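PDB 4OH1: L-iditol 2-dehydrogenase from Clostridium scindens, which probably catalyses the NAD+-dependent oxidation of L-iditol or a related polyol, as a zinc-containing member of the alcohol dehydrogenase family. Local coordinates for residues Lys32-Arg37 with Gly84-Lys89; Phe204-Glu209 with Asn224-Gly229. All coordinates share one frame; numbering follows the deposited sequence.

Contact 1 (Lys32-Arg37 with Gly84-Lys89); sequences KDEEIR and GSTAEK
The backbone carbonyls of D33 and E35, on the type I turn K32-E35 that leads into strand 35-44, face the first turn of helix 85-89. G84 N, at the N-cap position, donates to E35 O (3.0 Å), nearly in line with the C=O bond. Two residues earlier, D33 O takes A87 N at 3.0 Å in a straight bond (158° at the hydrogen) and T86 N in a weak, strongly bent one. G84 CA adds C-H...O contacts to K32 O and D33 O.

Among the side chains, D33 turns its carboxylate along the start of the helix, where a water donates to D33 OD1 (2.6 Å) and accepts from S85 N (2.8 Å). E34 and T86 lie side by side and point the same way, with E34 CG 3.7 Å from T86 CB. CG2 of T86, anti to its own N, rests against E34 CG, while OE1 of E34 bonds to H137. On the strand side of the turn, A87 CB meets I36 CG1 at 4.0 Å, with F92 and I80 also packed on I36. K32 N donates to E35 OE1 on its anti side (2.9 Å), bracing the turn.

The contact lies in the GroES-like domain and joins the ends of the antiparallel strands 35-44 and 75-83. Amides of S85, T86 and A87, which no preceding helical turn can satisfy, find their acceptors in a backbone carbonyl and a carboxylate-bound water; the D33 charge beside the helix N terminus is probably favourable.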
ATOM      1  N   LYS A  32      10.958 -23.948  31.297  1.00 54.08           N
ATOM      2  CA  LYS A  32      10.041 -23.349  32.276  1.00 54.67           C
ATOM      3  C   LYS A  32       8.602 -23.492  31.786  1.00 52.88           C
ATOM      4  O   LYS A  32       8.371 -24.144  30.775  1.00 48.66           O
ATOM      5  CB  LYS A  32      10.315 -21.874  32.443  1.00 56.46           C
ATOM      6  CG  LYS A  32      11.716 -21.519  32.699  1.00 60.71           C
ATOM      7  CD  LYS A  32      11.767 -20.062  33.139  1.00 68.99           C
ATOM      8  CE  LYS A  32      13.121 -19.439  32.935  1.00 72.07           C
ATOM      9  NZ  LYS A  32      14.212 -20.380  33.297  1.00 77.45           N
ATOM     10  N   ASP A  33       7.639 -22.888  32.499  1.00 52.64           N
ATOM     11  CA  ASP A  33       6.180 -23.081  32.221  1.00 53.89           C
ATOM     12  C   ASP A  33       5.740 -22.696  30.783  1.00 50.58           C
ATOM     13  O   ASP A  33       4.912 -23.391  30.162  1.00 48.48           O
ATOM     14  CB  ASP A  33       5.316 -22.294  33.232  1.00 56.08           C
ATOM     15  CG  ASP A  33       5.445 -22.826  34.671  1.00 59.96           C
ATOM     16  OD1 ASP A  33       5.963 -23.930  34.873  1.00 59.53           O
ATOM     17  OD2 ASP A  33       5.028 -22.126  35.607  1.00 62.84           O
ATOM     18  N   GLU A  34       6.315 -21.614  30.273  1.00 46.58           N
ATOM     19  CA  GLU A  34       5.969 -21.138  28.951  1.00 49.27           C
ATOM     20  C   GLU A  34       6.918 -21.565  27.839  1.00 48.62           C
ATOM     21  O   GLU A  34       6.788 -21.073  26.703  1.00 43.70           O
ATOM     22  CB  GLU A  34       5.836 -19.623  28.977  1.00 51.25           C
ATOM     23  CG  GLU A  34       4.756 -19.189  29.938  1.00 53.09           C
ATOM     24  CD  GLU A  34       4.427 -17.741  29.819  1.00 53.08           C
ATOM     25  OE1 GLU A  34       4.939 -17.040  28.915  1.00 52.85           O
ATOM     26  OE2 GLU A  34       3.648 -17.290  30.651  1.00 58.74           O
ATOM     27  N   GLU A  35       7.832 -22.492  28.154  1.00 43.48           N
ATOM     28  CA  GLU A  35       8.875 -22.885  27.232  1.00 42.32           C
ATOM     29  C   GLU A  35       8.631 -24.273  26.723  1.00 40.31           C
ATOM     30  O   GLU A  35       7.797 -24.983  27.244  1.00 39.90           O
ATOM     31  CB  GLU A  35      10.248 -22.815  27.896  1.00 44.76           C
ATOM     32  CG  GLU A  35      10.734 -21.400  28.093  1.00 46.52           C
ATOM     33  CD  GLU A  35      12.057 -21.300  28.860  1.00 50.88           C
ATOM     34  OE1 GLU A  35      12.465 -22.210  29.609  1.00 57.41           O
ATOM     35  OE2 GLU A  35      12.695 -20.255  28.718  1.00 59.84           O
ATOM     36  N   ILE A  36       9.383 -24.647  25.691  1.00 40.17           N
ATOM     37  CA  ILE A  36       9.183 -25.883  24.968  1.00 39.30           C
ATOM     38  C   ILE A  36      10.563 -26.359  24.608  1.00 42.49           C
ATOM     39  O   ILE A  36      11.402 -25.569  24.146  1.00 42.19           O
ATOM     40  CB  ILE A  36       8.395 -25.626  23.661  1.00 41.84           C
ATOM     41  CG1 ILE A  36       7.018 -25.046  23.972  1.00 44.28           C
ATOM     42  CG2 ILE A  36       8.233 -26.893  22.887  1.00 40.93           C
ATOM     43  CD1 ILE A  36       6.150 -24.935  22.788  1.00 45.23           C
ATOM     44  N   ARG A  37      10.811 -27.650  24.782  1.00 43.97           N
ATOM     45  CA  ARG A  37      12.050 -28.220  24.355  1.00 41.67           C
ATOM     46  C   ARG A  37      11.804 -29.018  23.092  1.00 40.58           C
ATOM     47  O   ARG A  37      10.849 -29.802  22.993  1.00 39.19           O
ATOM     48  CB  ARG A  37      12.642 -29.103  25.432  1.00 47.33           C
ATOM     49  CG  ARG A  37      13.963 -29.701  24.994  1.00 52.60           C
ATOM     50  CD  ARG A  37      14.147 -31.079  25.587  1.00 57.32           C
ATOM     51  NE  ARG A  37      14.467 -30.933  26.955  1.00 55.36           N
ATOM     52  CZ  ARG A  37      14.143 -31.784  27.928  1.00 58.52           C
ATOM     53  NH1 ARG A  37      13.463 -32.907  27.722  1.00 57.51           N
ATOM     54  NH2 ARG A  37      14.523 -31.476  29.143  1.00 54.08           N
ATOM     55  N   GLY A  84       6.408 -27.050  28.912  1.00 48.41           N
ATOM     56  CA  GLY A  84       5.954 -26.463  30.172  1.00 48.13           C
ATOM     57  C   GLY A  84       4.429 -26.450  30.274  1.00 50.31           C
ATOM     58  O   GLY A  84       3.713 -26.458  29.277  1.00 48.75           O
ATOM     59  N   SER A  85       3.922 -26.411  31.495  1.00 52.42           N
ATOM     60  CA  SER A  85       2.497 -26.455  31.730  1.00 52.04           C
ATOM     61  C   SER A  85       1.732 -25.318  31.054  1.00 51.20           C
ATOM     62  O   SER A  85       0.674 -25.561  30.504  1.00 57.83           O
ATOM     63  CB  SER A  85       2.214 -26.501  33.252  1.00 55.77           C
ATOM     64  OG  SER A  85       2.922 -25.488  33.940  1.00 58.71           O
ATOM     65  N   THR A  86       2.236 -24.091  31.029  1.00 48.89           N
ATOM     66  CA  THR A  86       1.480 -23.048  30.335  1.00 49.47           C
ATOM     67  C   THR A  86       1.421 -23.345  28.823  1.00 48.10           C
ATOM     68  O   THR A  86       0.371 -23.250  28.157  1.00 47.38           O
ATOM     69  CB  THR A  86       2.075 -21.680  30.552  1.00 49.02           C
ATOM     70  OG1 THR A  86       2.100 -21.408  31.940  1.00 49.39           O
ATOM     71  CG2 THR A  86       1.224 -20.621  29.883  1.00 48.49           C
ATOM     72  N   ALA A  87       2.541 -23.764  28.281  1.00 46.27           N
ATOM     73  CA  ALA A  87       2.556 -24.040  26.863  1.00 44.81           C
ATOM     74  C   ALA A  87       1.628 -25.188  26.486  1.00 45.97           C
ATOM     75  O   ALA A  87       1.051 -25.179  25.409  1.00 43.79           O
ATOM     76  CB  ALA A  87       3.959 -24.318  26.413  1.00 43.60           C
ATOM     77  N   GLU A  88       1.497 -26.186  27.360  1.00 46.94           N
ATOM     78  CA  GLU A  88       0.632 -27.316  27.063  1.00 48.80           C
ATOM     79  C   GLU A  88      -0.787 -26.813  26.960  1.00 49.52           C
ATOM     80  O   GLU A  88      -1.553 -27.258  26.124  1.00 50.49           O
ATOM     81  CB  GLU A  88       0.721 -28.409  28.154  1.00 50.95           C
ATOM     82  CG  GLU A  88       0.695 -29.780  27.561  1.00 51.37           C
ATOM     83  CD  GLU A  88       0.991 -30.872  28.529  1.00 49.82           C
ATOM     84  OE1 GLU A  88       0.437 -30.854  29.626  1.00 57.91           O
ATOM     85  OE2 GLU A  88       1.808 -31.760  28.198  1.00 55.26           O
ATOM     86  N   LYS A  89      -1.117 -25.875  27.835  1.00 52.01           N
ATOM     87  CA  LYS A  89      -2.426 -25.258  27.880  1.00 55.56           C
ATOM     88  C   LYS A  89      -2.720 -24.451  26.606  1.00 58.33           C
ATOM     89  O   LYS A  89      -3.883 -24.309  26.249  1.00 53.65           O
ATOM     90  CB  LYS A  89      -2.502 -24.374  29.124  1.00 64.63           C
ATOM     91  CG  LYS A  89      -3.818 -23.675  29.334  1.00 77.71           C
ATOM     92  CD  LYS A  89      -3.705 -22.467  30.295  1.00 89.14           C
ATOM     93  CE  LYS A  89      -4.379 -21.187  29.720  1.00 94.87           C
ATOM     94  NZ  LYS A  89      -5.331 -20.668  30.704  1.00104.36           N
TER
HETATM   95  O   HOH W   1       5.873 -26.133  33.536  1.00 56.89           O

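Contact 2 (Phe204-Glu209 with Asn224-Gly229)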
ATOM      1  N   PHE A 204      23.214 -12.606 -10.903  1.00 35.70           N
ATOM      2  CA  PHE A 204      24.598 -12.200 -11.117  1.00 39.62           C
ATOM      3  C   PHE A 204      25.497 -12.899 -10.097  1.00 39.16           C
ATOM      4  O   PHE A 204      25.144 -12.946  -8.944  1.00 38.89           O
ATOM      5  CB  PHE A 204      24.746 -10.676 -10.978  1.00 37.80           C
ATOM      6  CG  PHE A 204      23.966  -9.890 -11.965  1.00 38.24           C
ATOM      7  CD1 PHE A 204      22.607  -9.667 -11.773  1.00 40.20           C
ATOM      8  CD2 PHE A 204      24.581  -9.303 -13.073  1.00 40.41           C
ATOM      9  CE1 PHE A 204      21.863  -8.904 -12.665  1.00 37.38           C
ATOM     10  CE2 PHE A 204      23.833  -8.535 -13.959  1.00 35.93           C
ATOM     11  CZ  PHE A 204      22.444  -8.355 -13.722  1.00 37.05           C
ATOM     12  N   ASP A 205      26.614 -13.469 -10.532  1.00 37.74           N
ATOM     13  CA  ASP A 205      27.611 -14.013  -9.594  1.00 43.31           C
ATOM     14  C   ASP A 205      28.979 -14.056 -10.260  1.00 45.20           C
ATOM     15  O   ASP A 205      29.040 -13.858 -11.458  1.00 44.25           O
ATOM     16  CB  ASP A 205      27.188 -15.430  -9.146  1.00 41.25           C
ATOM     17  CG  ASP A 205      27.862 -15.884  -7.851  1.00 44.72           C
ATOM     18  OD1 ASP A 205      29.022 -16.401  -7.875  1.00 48.88           O
ATOM     19  OD2 ASP A 205      27.239 -15.768  -6.771  1.00 45.33           O
ATOM     20  N   ILE A 206      30.063 -14.363  -9.518  1.00 52.05           N
ATOM     21  CA  ILE A 206      31.424 -14.626 -10.108  1.00 57.21           C
ATOM     22  C   ILE A 206      31.612 -16.063 -10.610  1.00 60.30           C
ATOM     23  O   ILE A 206      32.339 -16.375 -11.580  1.00 59.85           O
ATOM     24  CB  ILE A 206      32.523 -14.448  -9.067  1.00 61.16           C
ATOM     25  CG1 ILE A 206      32.345 -13.149  -8.285  1.00 63.53           C
ATOM     26  CG2 ILE A 206      33.877 -14.435  -9.745  1.00 70.00           C
ATOM     27  CD1 ILE A 206      32.030 -11.962  -9.184  1.00 61.21           C
ATOM     28  N   VAL A 207      30.978 -16.962  -9.905  1.00 54.39           N
ATOM     29  CA  VAL A 207      31.278 -18.357 -10.055  1.00 55.29           C
ATOM     30  C   VAL A 207      30.357 -18.979 -11.093  1.00 55.95           C
ATOM     31  O   VAL A 207      29.166 -18.916 -10.956  1.00 55.99           O
ATOM     32  CB  VAL A 207      31.107 -19.034  -8.682  1.00 55.26           C
ATOM     33  CG1 VAL A 207      31.364 -20.556  -8.749  1.00 52.65           C
ATOM     34  CG2 VAL A 207      31.998 -18.301  -7.629  1.00 50.27           C
ATOM     35  N   PRO A 208      30.904 -19.624 -12.113  1.00 55.35           N
ATOM     36  CA  PRO A 208      30.036 -20.162 -13.171  1.00 54.82           C
ATOM     37  C   PRO A 208      29.127 -21.368 -12.833  1.00 60.17           C
ATOM     38  O   PRO A 208      28.037 -21.533 -13.430  1.00 56.93           O
ATOM     39  CB  PRO A 208      31.040 -20.543 -14.266  1.00 62.00           C
ATOM     40  CG  PRO A 208      32.212 -19.549 -14.033  1.00 61.28           C
ATOM     41  CD  PRO A 208      32.295 -19.398 -12.563  1.00 61.63           C
ATOM     42  N   GLU A 209      29.552 -22.224 -11.909  1.00 58.84           N
ATOM     43  CA  GLU A 209      28.713 -23.360 -11.506  1.00 57.89           C
ATOM     44  C   GLU A 209      27.424 -22.844 -10.844  1.00 52.72           C
ATOM     45  O   GLU A 209      26.337 -23.467 -10.870  1.00 45.24           O
ATOM     46  CB  GLU A 209      29.482 -24.208 -10.505  1.00 68.05           C
ATOM     47  CG  GLU A 209      29.487 -25.673 -10.798  1.00 77.84           C
ATOM     48  CD  GLU A 209      30.344 -26.441  -9.808  1.00 97.39           C
ATOM     49  OE1 GLU A 209      30.985 -25.830  -8.908  1.00115.30           O
ATOM     50  OE2 GLU A 209      30.379 -27.674  -9.927  1.00113.10           O
ATOM     51  N   ASN A 224      27.833 -13.231 -15.352  1.00 43.89           N
ATOM     52  CA  ASN A 224      29.034 -13.034 -14.566  1.00 45.23           C
ATOM     53  C   ASN A 224      29.262 -11.579 -14.179  1.00 45.20           C
ATOM     54  O   ASN A 224      29.495 -10.729 -15.051  1.00 51.99           O
ATOM     55  CB  ASN A 224      30.225 -13.535 -15.319  1.00 49.74           C
ATOM     56  CG  ASN A 224      31.437 -13.617 -14.434  1.00 54.17           C
ATOM     57  OD1 ASN A 224      31.767 -12.672 -13.682  1.00 50.01           O
ATOM     58  ND2 ASN A 224      32.054 -14.775 -14.436  1.00 55.00           N
ATOM     59  N   SER A 225      29.238 -11.293 -12.877  1.00 46.02           N
ATOM     60  CA  SER A 225      29.212  -9.908 -12.399  1.00 47.73           C
ATOM     61  C   SER A 225      30.562  -9.218 -12.458  1.00 53.18           C
ATOM     62  O   SER A 225      30.612  -7.986 -12.271  1.00 51.11           O
ATOM     63  CB  SER A 225      28.679  -9.808 -10.979  1.00 48.61           C
ATOM     64  OG  SER A 225      29.341 -10.701 -10.122  1.00 54.44           O
ATOM     65  N   ALA A 226      31.608 -10.022 -12.697  1.00 54.58           N
ATOM     66  CA  ALA A 226      32.987  -9.587 -12.915  1.00 63.30           C
ATOM     67  C   ALA A 226      33.307  -9.246 -14.376  1.00 69.07           C
ATOM     68  O   ALA A 226      34.142  -8.400 -14.615  1.00 76.49           O
ATOM     69  CB  ALA A 226      33.984 -10.655 -12.397  1.00 61.13           C
ATOM     70  N   GLU A 227      32.678  -9.886 -15.350  1.00 67.92           N
ATOM     71  CA  GLU A 227      32.908  -9.487 -16.720  1.00 69.38           C
ATOM     72  C   GLU A 227      32.499  -8.050 -16.982  1.00 71.16           C
ATOM     73  O   GLU A 227      31.384  -7.659 -16.673  1.00 68.74           O
ATOM     74  CB  GLU A 227      32.120 -10.342 -17.666  1.00 77.10           C
ATOM     75  CG  GLU A 227      32.644 -11.743 -17.850  1.00 86.47           C
ATOM     76  CD  GLU A 227      31.847 -12.479 -18.923  1.00 93.38           C
ATOM     77  OE1 GLU A 227      31.090 -11.816 -19.676  1.00 98.01           O
ATOM     78  OE2 GLU A 227      31.971 -13.715 -19.014  1.00 98.86           O
ATOM     79  N   GLU A 228      33.383  -7.257 -17.585  1.00 69.98           N
ATOM     80  CA  GLU A 228      33.028  -5.870 -17.859  1.00 66.88           C
ATOM     81  C   GLU A 228      31.979  -5.787 -18.974  1.00 57.88           C
ATOM     82  O   GLU A 228      31.836  -6.710 -19.751  1.00 53.59           O
ATOM     83  CB  GLU A 228      34.262  -5.022 -18.160  1.00 72.69           C
ATOM     84  CG  GLU A 228      35.027  -5.448 -19.349  1.00 76.96           C
ATOM     85  CD  GLU A 228      35.648  -4.254 -20.016  1.00 86.49           C
ATOM     86  OE1 GLU A 228      34.883  -3.435 -20.570  1.00 97.90           O
ATOM     87  OE2 GLU A 228      36.888  -4.117 -19.970  1.00 80.81           O
ATOM     88  N   GLY A 229      31.243  -4.678 -19.015  1.00 51.70           N
ATOM     89  CA  GLY A 229      30.068  -4.551 -19.856  1.00 52.03           C
ATOM     90  C   GLY A 229      28.805  -5.271 -19.367  1.00 53.54           C
ATOM     91  O   GLY A 229      27.777  -5.280 -20.062  1.00 56.28           O
TER
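D205 and N224 form a parallel bridge at the C-terminal ends of two neighbouring strands in the Rossmann-type sheet, 200-205 and 221-224, the latter the outermost of the sheet within this chain. The two are successive strands of a right-handed beta-alpha-beta crossover through helix 208-216.

Backbone bonding across the contact rests on D205 O. It accepts from S225 N at 2.9 Å, and the donor stands well above the carbonyl plane. The same oxygen takes a C-H...O contact from N224 CA at 3.2 Å, so the carbonyl lies over the N224-S225 link.

Two Asx turns shape the chain just beyond the strands. D205 OD1 accepts from V207 N (2.9 Å) through its anti lone pair, and OD2 receives A182 N in the glycine-rich turn after strand 176-180. Both carboxylate oxygens thus hold backbone amides, one at the start of helix 208-216 and one at the turn of the presumed dinucleotide-binding motif. N224 OD1 accepts from A226 N at 2.8 Å, in the carbonyl plane, and more weakly from E227 N. Having CG anti to the backbone N (chi1 -168°) swings the N224 amide toward I206, leaving ND2 3.3 Å from I206 O.

Apolar contacts flank these bonds. F204 CB meets S225 CB, and the F204 side chain touches V230 and A234 of helix 230-238 and A178 and M180 of strand 176-180. On the more exposed side I206 folds back over S225 and A226: although its CB points away, a doubly bent chain (chi1 -47°, chi2 -45°) brings the end methyl across, with I206 CD1 4.0 Å from A226 CB.

How the contacts relate
Following the chain from the N terminus, contact 1 comes first: K32-R37 enters strand 35-44, and G84-K89 closes the loop after 46 intervening residues, which include helices 48-54 and 60-66 and strand 75-83. Contact 2 opens only after this, when strand 200-205 gives way to helix 208-216, and closes after 14 residues on leaving strand 221-224. The two loops are in series, neither nested nor crossing. Contact 1 ties a turn to a short helix in the GroES-like domain; contact 2 joins adjacent parallel strand ends in the Rossmann-type domain. Their centres lie 50 Å apart, on opposite sides of the chain's centre.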